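BtrN (Bacillus circulans, PDB 4M7S) catalyses the radical S-adenosylmethionine-dependent two-electron oxidation of 2-deoxy-scyllo-inosamine to amino-dideoxy-scyllo-inosose in butirosin biosynthesis, using two [4Fe-4S] clusters. Local coordinates at residues A[6-11]-A[176-181]; A[49-54]-A[204-209]; A[60-65]-A[189-194]; A[182-187]-A[198-203]. One frame throughout, in Å; residues are numbered along the deposited sequence.

Contact 1 of 4, residues A[6-11]-A[176-181]; sequences SMIEVE and AVVTVL
Glu11 lies against Thr179 and Val180 at the end of a parallel strand pair, 7-10 beside 175-178, where the first strand of the AdoMet radical fold meets the auxiliary iron-sulfur domain. Backbone bonds alternate along the pair: Ala176 N to Met7 O, Glu9 N to Ala176 O, Val178 N to Glu9 O and, nearly linear at 178°, Glu11 N to Val178 O at 2.7 Å. Val178 and Ala176 turn their side chains to the same face as Ile8. There the extended Ile8 chain brings CD1 to 3.8 Å from Val178 CG2, and Ile205 of helix 205-209 packs on Ile8 and Val178. Past the last strand bond the Glu11 side chain takes over. With CG anti to the backbone N (chi1 -163°) and the chain straight beyond it, the carboxylate reaches the turn after Val178. Its OE1 accepts from Val180 N at 2.8 Å, on the anti side and 22° out of the carboxylate plane.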
loop_
_atom_site.group_PDB
_atom_site.type_symbol
_atom_site.label_atom_id
_atom_site.label_comp_id
_atom_site.label_asym_id
_atom_site.label_seq_id
_atom_site.Cartn_x
_atom_site.Cartn_y
_atom_site.Cartn_z
ATOM N N SER A 6 3.489 1.247 -9.858
ATOM C CA SER A 6 4.244 0.007 -9.885
ATOM C C SER A 6 3.920 -0.825 -8.646
ATOM O O SER A 6 4.191 -2.023 -8.605
ATOM C CB SER A 6 5.745 0.293 -9.971
ATOM O OG SER A 6 6.203 0.896 -8.777
HETATM N N MSE A 7 3.331 -0.177 -7.643
HETATM C CA MSE A 7 2.913 -0.841 -6.407
HETATM C C MSE A 7 1.520 -0.350 -6.041
HETATM O O MSE A 7 1.223 0.849 -6.141
HETATM C CB MSE A 7 3.899 -0.561 -5.262
HETATM C CG MSE A 7 3.324 -0.812 -3.844
HETATM SE SE MSE A 7 3.043 -2.705 -3.328
HETATM C CE MSE A 7 4.881 -3.130 -2.797
ATOM N N ILE A 8 0.649 -1.277 -5.661
ATOM C CA ILE A 8 -0.645 -0.890 -5.122
ATOM C C ILE A 8 -0.834 -1.538 -3.757
ATOM O O ILE A 8 -0.613 -2.745 -3.603
ATOM C CB ILE A 8 -1.814 -1.232 -6.074
ATOM C CG1 ILE A 8 -3.149 -0.862 -5.424
ATOM C CG2 ILE A 8 -1.805 -2.714 -6.467
ATOM C CD1 ILE A 8 -4.281 -0.759 -6.414
ATOM N N GLU A 9 -1.222 -0.729 -2.769
ATOM C CA GLU A 9 -1.425 -1.206 -1.405
ATOM C C GLU A 9 -2.909 -1.250 -1.131
ATOM O O GLU A 9 -3.586 -0.228 -1.252
ATOM C CB GLU A 9 -0.786 -0.251 -0.393
ATOM C CG GLU A 9 0.609 -0.609 0.045
ATOM C CD GLU A 9 1.137 0.346 1.096
ATOM O OE1 GLU A 9 0.359 0.712 1.999
ATOM O OE2 GLU A 9 2.316 0.741 1.009
ATOM N N VAL A 10 -3.413 -2.425 -0.757
ATOM C CA VAL A 10 -4.846 -2.613 -0.558
ATOM C C VAL A 10 -5.169 -2.887 0.914
ATOM O O VAL A 10 -4.713 -3.885 1.486
ATOM C CB VAL A 10 -5.367 -3.754 -1.427
ATOM C CG1 VAL A 10 -6.887 -3.821 -1.378
ATOM C CG2 VAL A 10 -4.910 -3.561 -2.877
ATOM N N GLU A 11 -5.954 -2.006 1.525
ATOM C CA GLU A 11 -6.385 -2.206 2.905
ATOM C C GLU A 11 -7.507 -3.248 2.973
ATOM O O GLU A 11 -8.681 -2.900 3.146
ATOM C CB GLU A 11 -6.859 -0.878 3.506
ATOM C CG GLU A 11 -6.946 -0.860 5.025
ATOM C CD GLU A 11 -7.420 0.481 5.568
ATOM O OE1 GLU A 11 -8.172 1.194 4.852
ATOM O OE2 GLU A 11 -7.028 0.819 6.707
ATOM N N ALA A 176 -0.200 3.551 -5.532
ATOM C CA ALA A 176 -1.587 3.854 -5.211
ATOM C C ALA A 176 -1.960 3.094 -3.938
ATOM O O ALA A 176 -1.576 1.931 -3.770
ATOM C CB ALA A 176 -2.511 3.447 -6.363
ATOM N N VAL A 177 -2.716 3.742 -3.053
ATOM C CA VAL A 177 -3.267 3.068 -1.890
ATOM C C VAL A 177 -4.772 2.989 -2.047
ATOM O O VAL A 177 -5.396 3.970 -2.430
ATOM C CB VAL A 177 -2.957 3.834 -0.583
ATOM C CG1 VAL A 177 -3.616 3.145 0.618
ATOM C CG2 VAL A 177 -1.465 3.921 -0.364
ATOM N N VAL A 178 -5.352 1.825 -1.751
ATOM C CA VAL A 178 -6.806 1.658 -1.735
ATOM C C VAL A 178 -7.240 1.274 -0.308
ATOM O O VAL A 178 -6.789 0.262 0.223
ATOM C CB VAL A 178 -7.236 0.551 -2.718
ATOM C CG1 VAL A 178 -8.751 0.308 -2.648
ATOM C CG2 VAL A 178 -6.792 0.881 -4.133
ATOM N N THR A 179 -8.093 2.091 0.310
ATOM C CA THR A 179 -8.516 1.884 1.687
ATOM C C THR A 179 -9.649 0.874 1.739
ATOM O O THR A 179 -10.139 0.443 0.682
ATOM C CB THR A 179 -8.999 3.191 2.335
ATOM O OG1 THR A 179 -10.240 3.589 1.734
ATOM C CG2 THR A 179 -7.943 4.303 2.165
ATOM N N VAL A 180 -10.076 0.514 2.954
ATOM C CA VAL A 180 -11.096 -0.531 3.114
ATOM C C VAL A 180 -12.373 -0.184 2.392
ATOM O O VAL A 180 -13.106 -1.074 1.973
ATOM C CB VAL A 180 -11.533 -0.783 4.580
ATOM C CG1 VAL A 180 -11.066 -2.146 5.058
ATOM C CG2 VAL A 180 -11.130 0.351 5.508
ATOM N N LEU A 181 -12.652 1.114 2.292
ATOM C CA LEU A 181 -13.899 1.579 1.700
ATOM C C LEU A 181 -13.711 2.010 0.242
ATOM O O LEU A 181 -14.629 2.552 -0.375
ATOM C CB LEU A 181 -14.514 2.700 2.541
ATOM C CG LEU A 181 -14.909 2.304 3.968
ATOM C CD1 LEU A 181 -15.468 3.494 4.726
ATOM C CD2 LEU A 181 -15.920 1.156 3.950
#

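Contact 2 of 4, residues A[49-54]-A[204-209]; sequences SSLDFA and HISDIW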
loop_
_atom_site.group_PDB
_atom_site.type_symbol
_atom_site.label_atom_id
_atom_site.label_comp_id
_atom_site.label_asym_id
_atom_site.label_seq_id
_atom_site.Cartn_x
_atom_site.Cartn_y
_atom_site.Cartn_z
ATOM N N SER A 49 -7.031 -6.234 -13.496
ATOM C CA SER A 49 -6.947 -7.197 -14.592
ATOM C C SER A 49 -7.074 -6.525 -15.955
ATOM O O SER A 49 -6.394 -6.910 -16.905
ATOM C CB SER A 49 -8.013 -8.289 -14.450
ATOM O OG SER A 49 -7.755 -9.323 -15.365
ATOM N N SER A 50 -7.958 -5.534 -16.055
ATOM C CA SER A 50 -8.171 -4.810 -17.308
ATOM C C SER A 50 -6.922 -4.002 -17.709
ATOM O O SER A 50 -6.794 -3.548 -18.849
ATOM C CB SER A 50 -9.360 -3.864 -17.164
ATOM O OG SER A 50 -9.042 -2.786 -16.294
ATOM N N LEU A 51 -6.007 -3.821 -16.767
ATOM C CA LEU A 51 -4.751 -3.113 -17.028
ATOM C C LEU A 51 -3.591 -4.087 -17.257
ATOM O O LEU A 51 -2.466 -3.658 -17.474
ATOM C CB LEU A 51 -4.405 -2.202 -15.844
ATOM C CG LEU A 51 -5.344 -1.040 -15.516
ATOM C CD1 LEU A 51 -5.091 -0.522 -14.093
ATOM C CD2 LEU A 51 -5.188 0.091 -16.542
ATOM N N ASP A 52 -3.863 -5.391 -17.199
ATOM C CA ASP A 52 -2.798 -6.399 -17.205
ATOM C C ASP A 52 -1.716 -6.047 -16.171
ATOM O O ASP A 52 -0.516 -6.148 -16.442
ATOM C CB ASP A 52 -2.183 -6.534 -18.603
ATOM C CG ASP A 52 -1.378 -7.815 -18.773
ATOM O OD1 ASP A 52 -1.437 -8.688 -17.881
ATOM O OD2 ASP A 52 -0.694 -7.951 -19.810
ATOM N N PHE A 53 -2.155 -5.621 -14.992
ATOM C CA PHE A 53 -1.247 -5.146 -13.951
ATOM C C PHE A 53 -0.160 -6.161 -13.580
ATOM O O PHE A 53 -0.457 -7.307 -13.227
ATOM C CB PHE A 53 -2.025 -4.746 -12.704
ATOM C CG PHE A 53 -1.154 -4.223 -11.606
ATOM C CD1 PHE A 53 -0.461 -3.024 -11.764
ATOM C CD2 PHE A 53 -1.014 -4.928 -10.424
ATOM C CE1 PHE A 53 0.355 -2.539 -10.753
ATOM C CE2 PHE A 53 -0.201 -4.455 -9.412
ATOM C CZ PHE A 53 0.479 -3.260 -9.573
ATOM N N ALA A 54 1.095 -5.728 -13.662
ATOM C CA ALA A 54 2.232 -6.620 -13.463
ATOM C C ALA A 54 3.235 -6.057 -12.467
ATOM O O ALA A 54 4.404 -6.440 -12.484
ATOM C CB ALA A 54 2.919 -6.910 -14.806
ATOM N N HIS A 204 -13.017 3.750 -12.294
ATOM C CA HIS A 204 -11.886 2.885 -12.597
ATOM C C HIS A 204 -10.597 3.456 -12.029
ATOM O O HIS A 204 -10.335 4.658 -12.124
ATOM C CB HIS A 204 -11.751 2.687 -14.108
ATOM C CG HIS A 204 -10.936 1.488 -14.490
ATOM N ND1 HIS A 204 -9.574 1.428 -14.315
ATOM C CD2 HIS A 204 -11.300 0.310 -15.058
ATOM C CE1 HIS A 204 -9.127 0.256 -14.738
ATOM N NE2 HIS A 204 -10.152 -0.438 -15.200
ATOM N N ILE A 205 -9.785 2.589 -11.440
ATOM C CA ILE A 205 -8.579 3.057 -10.785
ATOM C C ILE A 205 -7.603 3.680 -11.774
ATOM O O ILE A 205 -6.792 4.522 -11.395
ATOM C CB ILE A 205 -7.894 1.957 -9.970
ATOM C CG1 ILE A 205 -6.845 2.587 -9.038
ATOM C CG2 ILE A 205 -7.318 0.886 -10.896
ATOM C CD1 ILE A 205 -6.171 1.620 -8.128
ATOM N N SER A 206 -7.691 3.289 -13.045
ATOM C CA SER A 206 -6.827 3.898 -14.040
ATOM C C SER A 206 -7.248 5.339 -14.284
ATOM O O SER A 206 -6.408 6.214 -14.520
ATOM C CB SER A 206 -6.884 3.126 -15.357
ATOM O OG SER A 206 -6.072 3.759 -16.326
ATOM N N ASP A 207 -8.559 5.578 -14.265
ATOM C CA ASP A 207 -9.093 6.923 -14.473
ATOM C C ASP A 207 -8.794 7.827 -13.278
ATOM O O ASP A 207 -8.604 9.030 -13.433
ATOM C CB ASP A 207 -10.601 6.867 -14.721
ATOM C CG ASP A 207 -10.950 6.204 -16.040
ATOM O OD1 ASP A 207 -10.170 6.341 -17.006
ATOM O OD2 ASP A 207 -12.008 5.551 -16.107
ATOM N N ILE A 208 -8.781 7.241 -12.085
ATOM C CA ILE A 208 -8.419 7.976 -10.884
ATOM C C ILE A 208 -6.939 8.338 -10.944
ATOM O O ILE A 208 -6.561 9.494 -10.752
ATOM C CB ILE A 208 -8.712 7.141 -9.624
ATOM C CG1 ILE A 208 -10.225 6.934 -9.471
ATOM C CG2 ILE A 208 -8.129 7.800 -8.379
ATOM C CD1 ILE A 208 -10.587 5.862 -8.450
ATOM N N TRP A 209 -6.111 7.337 -11.226
ATOM C CA TRP A 209 -4.673 7.512 -11.374
ATOM C C TRP A 209 -4.320 8.624 -12.356
ATOM O O TRP A 209 -3.348 9.359 -12.152
ATOM C CB TRP A 209 -4.034 6.188 -11.821
ATOM C CG TRP A 209 -2.534 6.254 -11.942
ATOM C CD1 TRP A 209 -1.796 6.329 -13.098
ATOM C CD2 TRP A 209 -1.598 6.263 -10.866
ATOM N NE1 TRP A 209 -0.458 6.377 -12.795
ATOM C CE2 TRP A 209 -0.311 6.342 -11.431
ATOM C CE3 TRP A 209 -1.726 6.226 -9.470
ATOM C CZ2 TRP A 209 0.845 6.376 -10.646
ATOM C CZ3 TRP A 209 -0.587 6.252 -8.699
ATOM C CH2 TRP A 209 0.687 6.334 -9.289
#
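His204 and Ser50 form the polar half of this surface contact, Leu51 with Ile205 and the CB of Ser206 the apolar half. In the polar half, His204 NE2 donates to Ser50 OG at 2.8 Å, the hydroxyl lying at the ring edge only 5° out of plane. Across the imidazole, ND1 accepts from Ser206 N at 2.9 Å, 3° out of plane: His204 is the N-cap of helix 205-209, and this is its capping bond. A chi1 of -161° swings the imidazole away from its own backbone N and puts ND1 at the amide of Ser206, edge-on. Ser50 OG has a second partner in Gln47 O, one turn back in helix 38-50, and Gln47 OE1 accepts from Ile205 N. The apolar half is thinner. Leu51 runs past the imidazole in the opposite sense, its CG at the ring edge 4.1 Å from His204 CE1, and its two methyls part: CD2 reaches Ser206 CB at 3.7 Å, CD1 meets Ile205 CG2 at 4.1 Å with the two chains nearly perpendicular. Helix 38-50 of the radical SAM part thus meets a helix start of the auxiliary domain. Bound in plane at both nitrogens, the imidazole is held against rotation, and the bonding fits a neutral ring protonated at NE2 with ND1 left as acceptor.

Contact 3 of 4, residues A[60-65]-A[189-194]; sequences HFYGEP and EDFNQK. With SF4 (iron/sulfur cluster), chain B; SF4 (iron/sulfur cluster), chain C.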
loop_
_atom_site.group_PDB
_atom_site.type_symbol
_atom_site.label_atom_id
_atom_site.label_comp_id
_atom_site.label_asym_id
_atom_site.label_seq_id
_atom_site.Cartn_x
_atom_site.Cartn_y
_atom_site.Cartn_z
ATOM N N HIS A 60 -1.789 -4.438 3.030
ATOM C CA HIS A 60 -1.567 -3.789 4.344
ATOM C C HIS A 60 -1.502 -2.252 4.232
ATOM O O HIS A 60 -0.582 -1.728 3.600
ATOM C CB HIS A 60 -0.224 -4.292 4.902
ATOM C CG HIS A 60 0.154 -3.739 6.248
ATOM N ND1 HIS A 60 0.629 -4.539 7.266
ATOM C CD2 HIS A 60 0.174 -2.473 6.731
ATOM C CE1 HIS A 60 0.898 -3.796 8.325
ATOM N NE2 HIS A 60 0.631 -2.539 8.028
ATOM N N PHE A 61 -2.429 -1.518 4.857
ATOM C CA PHE A 61 -2.329 -0.060 4.823
ATOM C C PHE A 61 -1.838 0.277 6.218
ATOM O O PHE A 61 -0.653 0.573 6.418
ATOM C CB PHE A 61 -3.671 0.609 4.505
ATOM C CG PHE A 61 -3.608 2.104 4.436
ATOM C CD1 PHE A 61 -2.441 2.747 4.020
ATOM C CD2 PHE A 61 -4.702 2.875 4.805
ATOM C CE1 PHE A 61 -2.364 4.125 3.972
ATOM C CE2 PHE A 61 -4.641 4.268 4.759
ATOM C CZ PHE A 61 -3.461 4.896 4.344
ATOM N N TYR A 62 -2.735 0.198 7.194
ATOM C CA TYR A 62 -2.320 0.327 8.594
ATOM C C TYR A 62 -2.970 -0.756 9.446
ATOM O O TYR A 62 -3.181 -0.588 10.656
ATOM C CB TYR A 62 -2.638 1.710 9.138
ATOM C CG TYR A 62 -1.639 2.766 8.728
ATOM C CD1 TYR A 62 -0.480 2.979 9.465
ATOM C CD2 TYR A 62 -1.853 3.544 7.598
ATOM C CE1 TYR A 62 0.437 3.950 9.093
ATOM C CE2 TYR A 62 -0.942 4.514 7.213
ATOM C CZ TYR A 62 0.199 4.708 7.961
ATOM O OH TYR A 62 1.094 5.675 7.574
ATOM N N GLY A 63 -3.287 -1.869 8.799
ATOM C CA GLY A 63 -3.871 -3.007 9.485
ATOM C C GLY A 63 -3.045 -4.253 9.245
ATOM O O GLY A 63 -2.124 -4.248 8.423
ATOM N N GLU A 64 -3.374 -5.320 9.968
ATOM C CA GLU A 64 -2.674 -6.590 9.846
ATOM C C GLU A 64 -3.407 -7.475 8.845
ATOM O O GLU A 64 -4.549 -7.875 9.097
ATOM C CB GLU A 64 -2.632 -7.279 11.217
ATOM C CG GLU A 64 -2.030 -8.667 11.186
ATOM C CD GLU A 64 -0.674 -8.700 10.477
ATOM O OE1 GLU A 64 -0.431 -9.660 9.712
ATOM O OE2 GLU A 64 0.147 -7.780 10.704
ATOM N N PRO A 65 -2.763 -7.790 7.706
ATOM C CA PRO A 65 -3.482 -8.560 6.682
ATOM C C PRO A 65 -3.854 -9.978 7.131
ATOM O O PRO A 65 -4.879 -10.488 6.689
ATOM C CB PRO A 65 -2.504 -8.592 5.491
ATOM C CG PRO A 65 -1.142 -8.343 6.099
ATOM C CD PRO A 65 -1.386 -7.444 7.300
ATOM N N GLU A 189 1.542 7.392 3.620
ATOM C CA GLU A 189 1.558 8.337 4.735
ATOM C C GLU A 189 0.178 8.925 5.023
ATOM O O GLU A 189 -0.093 9.375 6.136
ATOM C CB GLU A 189 2.529 9.488 4.442
ATOM C CG GLU A 189 4.007 9.117 4.473
ATOM C CD GLU A 189 4.568 9.045 5.886
ATOM O OE1 GLU A 189 4.103 9.802 6.766
ATOM O OE2 GLU A 189 5.480 8.228 6.117
ATOM N N ASP A 190 -0.693 8.922 4.018
ATOM C CA ASP A 190 -1.982 9.605 4.115
ATOM C C ASP A 190 -3.012 8.853 4.983
ATOM O O ASP A 190 -4.120 8.555 4.530
ATOM C CB ASP A 190 -2.551 9.831 2.713
ATOM C CG ASP A 190 -3.609 10.909 2.690
ATOM O OD1 ASP A 190 -3.771 11.612 3.721
ATOM O OD2 ASP A 190 -4.267 11.055 1.639
ATOM N N PHE A 191 -2.659 8.576 6.235
ATOM C CA PHE A 191 -3.543 7.857 7.153
ATOM C C PHE A 191 -4.853 8.598 7.377
ATOM O O PHE A 191 -5.895 7.996 7.616
ATOM C CB PHE A 191 -2.870 7.650 8.517
ATOM C CG PHE A 191 -3.813 7.153 9.584
ATOM C CD1 PHE A 191 -4.113 5.802 9.685
ATOM C CD2 PHE A 191 -4.408 8.035 10.473
ATOM C CE1 PHE A 191 -4.980 5.340 10.666
ATOM C CE2 PHE A 191 -5.282 7.580 11.450
ATOM C CZ PHE A 191 -5.567 6.227 11.545
ATOM N N ASN A 192 -4.785 9.921 7.332
ATOM C CA ASN A 192 -5.973 10.738 7.553
ATOM C C ASN A 192 -6.755 11.011 6.268
ATOM O O ASN A 192 -7.761 11.725 6.286
ATOM C CB ASN A 192 -5.598 12.046 8.250
ATOM C CG ASN A 192 -5.344 11.857 9.733
ATOM O OD1 ASN A 192 -6.071 11.127 10.407
ATOM N ND2 ASN A 192 -4.308 12.511 10.246
ATOM N N GLN A 193 -6.281 10.437 5.166
ATOM C CA GLN A 193 -6.937 10.562 3.861
ATOM C C GLN A 193 -7.201 12.024 3.502
ATOM O O GLN A 193 -8.329 12.409 3.191
ATOM C CB GLN A 193 -8.232 9.734 3.831
ATOM C CG GLN A 193 -8.061 8.309 4.398
ATOM C CD GLN A 193 -9.264 7.406 4.127
ATOM O OE1 GLN A 193 -10.020 7.632 3.182
ATOM N NE2 GLN A 193 -9.442 6.374 4.960
ATOM N N LYS A 194 -6.150 12.837 3.577
ATOM C CA LYS A 194 -6.228 14.232 3.175
ATOM C C LYS A 194 -6.307 14.351 1.657
ATOM O O LYS A 194 -6.815 15.337 1.131
ATOM C CB LYS A 194 -5.000 14.999 3.676
ATOM C CG LYS A 194 -4.853 15.067 5.194
ATOM C CD LYS A 194 -3.421 15.407 5.566
ATOM C CE LYS A 194 -3.235 15.516 7.066
ATOM N NZ LYS A 194 -1.868 16.022 7.379
HETATM FE FE1 SF4 B . 5.684 12.333 2.253
HETATM FE FE2 SF4 B . 4.056 13.471 0.442
HETATM FE FE3 SF4 B . 3.901 10.849 0.962
HETATM FE FE4 SF4 B . 5.957 11.848 -0.398
HETATM S S1 SF4 B . 3.772 11.810 -1.128
HETATM S S2 SF4 B . 6.113 10.299 1.290
HETATM S S3 SF4 B . 6.303 13.855 0.655
HETATM S S4 SF4 B . 3.392 12.522 2.456
HETATM FE FE1 SF4 C . -0.008 -2.648 13.784
HETATM FE FE2 SF4 C . 2.069 -1.671 15.132
HETATM FE FE3 SF4 C . 0.799 -0.111 13.397
HETATM FE FE4 SF4 C . 2.284 -2.174 12.452
HETATM S S1 SF4 C . 3.074 -0.317 13.546
HETATM S S2 SF4 C . 0.182 -1.602 11.751
HETATM S S3 SF4 C . 1.985 -3.737 14.122
HETATM S S4 SF4 C . -0.095 -0.952 15.357
#
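Tyr62 meets Phe191 in the close part of a contact between two irregular segments. In one of the two conformers of Phe191 the pair is T-shaped, the edge of Phe191 toward the face of Tyr62: the planes stand at 84°, the centroids lie 5.4 Å apart, and Phe191 CD1 comes to 3.8 Å from Tyr62 CD2. Phe191 CB adds to it at Tyr62 CE2. Beside this pair Phe61 stretches its ring toward the second segment, trans about its first side-chain bond (chi1 -179°), until CZ is 3.7 Å from Asp190 O, which lies at the ring edge and near its plane. Tyr62 CD2 lies over a face of the Phe61 ring, and Leu185 and Glu11 also touch Phe61. The segments belong to different parts of the enzyme: 60-65 follows strand 56-58 of the AdoMet radical fold, and 189-194, in the auxiliary cluster domain, contains a type I turn, Asp190 to Gln193, with Lys194 N bonded to Asp190 OD1. The looser part is at Glu189 and the hydroxyl of Tyr62. No hydrogen bond crosses between the segments; Tyr62 OH passes Glu189 CA at 3.9 Å and bonds instead to Phe188 O. Glu189 turns its side chain away, its CB resting 3.7 Å from S4 of the auxiliary cluster. In another direction, Tyr62 O lies 3.7 Å from S2 of the AdoMet cluster and is bonded to Asn25.

Contact 4 of 4, residues A[182-187]-A[198-203]; sequences GNVLPC and GNIGEQ. With SF4 (iron/sulfur cluster), chain B.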
loop_
_atom_site.group_PDB
_atom_site.type_symbol
_atom_site.label_atom_id
_atom_site.label_comp_id
_atom_site.label_asym_id
_atom_site.label_seq_id
_atom_site.Cartn_x
_atom_site.Cartn_y
_atom_site.Cartn_z
ATOM N N GLY A 182 -12.525 1.754 -0.304
ATOM C CA GLY A 182 -12.280 1.961 -1.729
ATOM C C GLY A 182 -11.588 3.262 -2.118
ATOM O O GLY A 182 -11.283 3.488 -3.292
ATOM N N ASN A 183 -11.347 4.132 -1.148
ATOM C CA ASN A 183 -10.708 5.413 -1.449
ATOM C C ASN A 183 -9.288 5.223 -1.935
ATOM O O ASN A 183 -8.549 4.377 -1.422
ATOM C CB ASN A 183 -10.709 6.322 -0.224
ATOM C CG ASN A 183 -12.090 6.815 0.124
ATOM O OD1 ASN A 183 -12.968 6.893 -0.738
ATOM N ND2 ASN A 183 -12.285 7.182 1.385
ATOM N N VAL A 184 -8.900 6.013 -2.930
ATOM C CA VAL A 184 -7.555 5.912 -3.473
ATOM C C VAL A 184 -6.712 7.081 -2.957
ATOM O O VAL A 184 -7.100 8.244 -3.092
ATOM C CB VAL A 184 -7.586 5.904 -5.005
ATOM C CG1 VAL A 184 -6.174 5.730 -5.575
ATOM C CG2 VAL A 184 -8.512 4.786 -5.497
ATOM N N LEU A 185 -5.569 6.764 -2.355
ATOM C CA LEU A 185 -4.672 7.781 -1.805
ATOM C C LEU A 185 -3.348 7.719 -2.577
ATOM O O LEU A 185 -2.996 6.670 -3.130
ATOM C CB LEU A 185 -4.426 7.533 -0.309
ATOM C CG LEU A 185 -5.635 7.153 0.548
ATOM C CD1 LEU A 185 -5.194 6.801 1.967
ATOM C CD2 LEU A 185 -6.693 8.263 0.574
ATOM N N PRO A 186 -2.601 8.836 -2.609
ATOM C CA PRO A 186 -1.361 8.899 -3.383
ATOM C C PRO A 186 -0.156 8.403 -2.602
ATOM O O PRO A 186 0.934 8.357 -3.165
ATOM C CB PRO A 186 -1.205 10.402 -3.641
ATOM C CG PRO A 186 -1.775 11.027 -2.425
ATOM C CD PRO A 186 -2.951 10.150 -2.037
ATOM N N CYS A 187 -0.344 8.031 -1.333
ATOM C CA CYS A 187 0.790 7.694 -0.473
ATOM C C CYS A 187 0.420 6.914 0.800
ATOM O O CYS A 187 -0.690 7.034 1.318
ATOM C CB CYS A 187 1.513 8.967 -0.057
ATOM S SG CYS A 187 2.754 8.645 1.180
ATOM N N GLY A 198 -10.037 9.487 -5.459
ATOM C CA GLY A 198 -11.303 8.987 -5.965
ATOM C C GLY A 198 -11.633 7.721 -5.203
ATOM O O GLY A 198 -11.032 7.453 -4.165
ATOM N N ASN A 199 -12.580 6.941 -5.713
ATOM C CA ASN A 199 -12.993 5.709 -5.055
ATOM C C ASN A 199 -13.260 4.652 -6.130
ATOM O O ASN A 199 -13.999 4.910 -7.080
ATOM C CB ASN A 199 -14.246 5.966 -4.199
ATOM C CG ASN A 199 -14.670 4.745 -3.395
ATOM O OD1 ASN A 199 -15.130 3.745 -3.963
ATOM N ND2 ASN A 199 -14.516 4.816 -2.065
ATOM N N ILE A 200 -12.642 3.482 -5.990
ATOM C CA ILE A 200 -12.728 2.436 -7.009
ATOM C C ILE A 200 -14.091 1.748 -7.065
ATOM O O ILE A 200 -14.380 1.013 -8.013
ATOM C CB ILE A 200 -11.646 1.355 -6.822
ATOM C CG1 ILE A 200 -11.812 0.677 -5.459
ATOM C CG2 ILE A 200 -10.255 1.957 -6.982
ATOM C CD1 ILE A 200 -11.261 -0.703 -5.410
ATOM N N GLY A 201 -14.925 1.985 -6.055
ATOM C CA GLY A 201 -16.302 1.532 -6.100
ATOM C C GLY A 201 -17.136 2.397 -7.037
ATOM O O GLY A 201 -18.262 2.040 -7.386
ATOM N N GLU A 202 -16.588 3.539 -7.451
ATOM C CA GLU A 202 -17.358 4.487 -8.257
ATOM C C GLU A 202 -16.679 4.814 -9.583
ATOM O O GLU A 202 -17.272 5.439 -10.453
ATOM C CB GLU A 202 -17.569 5.797 -7.494
ATOM C CG GLU A 202 -17.939 5.663 -6.027
ATOM C CD GLU A 202 -17.774 6.978 -5.275
ATOM O OE1 GLU A 202 -17.686 8.035 -5.939
ATOM O OE2 GLU A 202 -17.725 6.953 -4.025
ATOM N N GLN A 203 -15.427 4.408 -9.730
ATOM C CA GLN A 203 -14.635 4.852 -10.864
ATOM C C GLN A 203 -13.434 3.939 -11.046
ATOM O O GLN A 203 -12.902 3.408 -10.075
ATOM C CB GLN A 203 -14.169 6.294 -10.621
ATOM C CG GLN A 203 -13.423 6.933 -11.769
ATOM C CD GLN A 203 -13.284 8.434 -11.592
ATOM O OE1 GLN A 203 -13.158 8.931 -10.468
ATOM N NE2 GLN A 203 -13.327 9.165 -12.699
HETATM FE FE1 SF4 B . 5.684 12.333 2.253
HETATM FE FE2 SF4 B . 4.056 13.471 0.442
HETATM FE FE3 SF4 B . 3.901 10.849 0.962
HETATM FE FE4 SF4 B . 5.957 11.848 -0.398
HETATM S S1 SF4 B . 3.772 11.810 -1.128
HETATM S S2 SF4 B . 6.113 10.299 1.290
HETATM S S3 SF4 B . 6.303 13.855 0.655
HETATM S S4 SF4 B . 3.392 12.522 2.456
#
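Gly182 O accepts from Ile200 N at 3.0 Å where strand 183-185 pairs antiparallel with the weakly bonded 198-199 at the edge of the sheet, within the iron-sulfur cluster-binding domain. The donor is tilted from the carbonyl plane, and the same O lies 3.3 Å from Asn199 CA in a CA-H...O contact. The positive phi of 98° suits glycine here. Asn183, in a non-hydrogen-bonded pair with Asn199, joins it through the side chains. Asn199 ND2 donates to Asn183 OD1 at 2.9 Å; the donor stands above the acceptor's carbonyl plane, the amide planes being 86° apart. That ND2 also bonds to Leu181 O, and Asn199 OD1 accepts from Gly201 N in an Asx turn, so both ends of this amide are engaged and its flip is fixed. Asn183 ND2 goes to Gln193 OE1. Val184 follows with N bonded to Gly198 O at 2.9 Å. Its side chain, on the opposite face from Asn183, meets Ile200 at about a right angle, CG2 to CG2 at 3.6 Å, beside Ile208 of helix 205-209. Leu185 turns to Phe61 and Pro186 to Phe214 and Phe217 of helix 212-222. At the end of the segment Cys187 leaves the strand pair for the auxiliary [4Fe-4S] cluster: a chi1 of 172° carries SG away from the backbone N, and SG coordinates the iron FE3 at 2.5 Å.

Contact 1 is the central seam, its centre about 5 Å from the centre of the chain's mass of atoms, where strand 7-10 of the radical SAM part pairs with strand 175-178 of the auxiliary domain. Contact 4 continues the same sheet outward, the two centres about 8 Å apart, and follows contact 1 in sequence. Contacts 2 and 3 make the same domain junction about 21 Å apart between centres and do not touch: contact 2 joins helix 38-50 to helix 205-209, contact 3 joins loops near both clusters. Contact 2 encloses contacts 3 and 4 along the chain, whereas contacts 1 and 3 interleave. Ile205 ties contacts 1, 2 and 4; Phe61 ties 1, 3 and 4. The two cluster-bearing parts are thus joined through one continuous sheet.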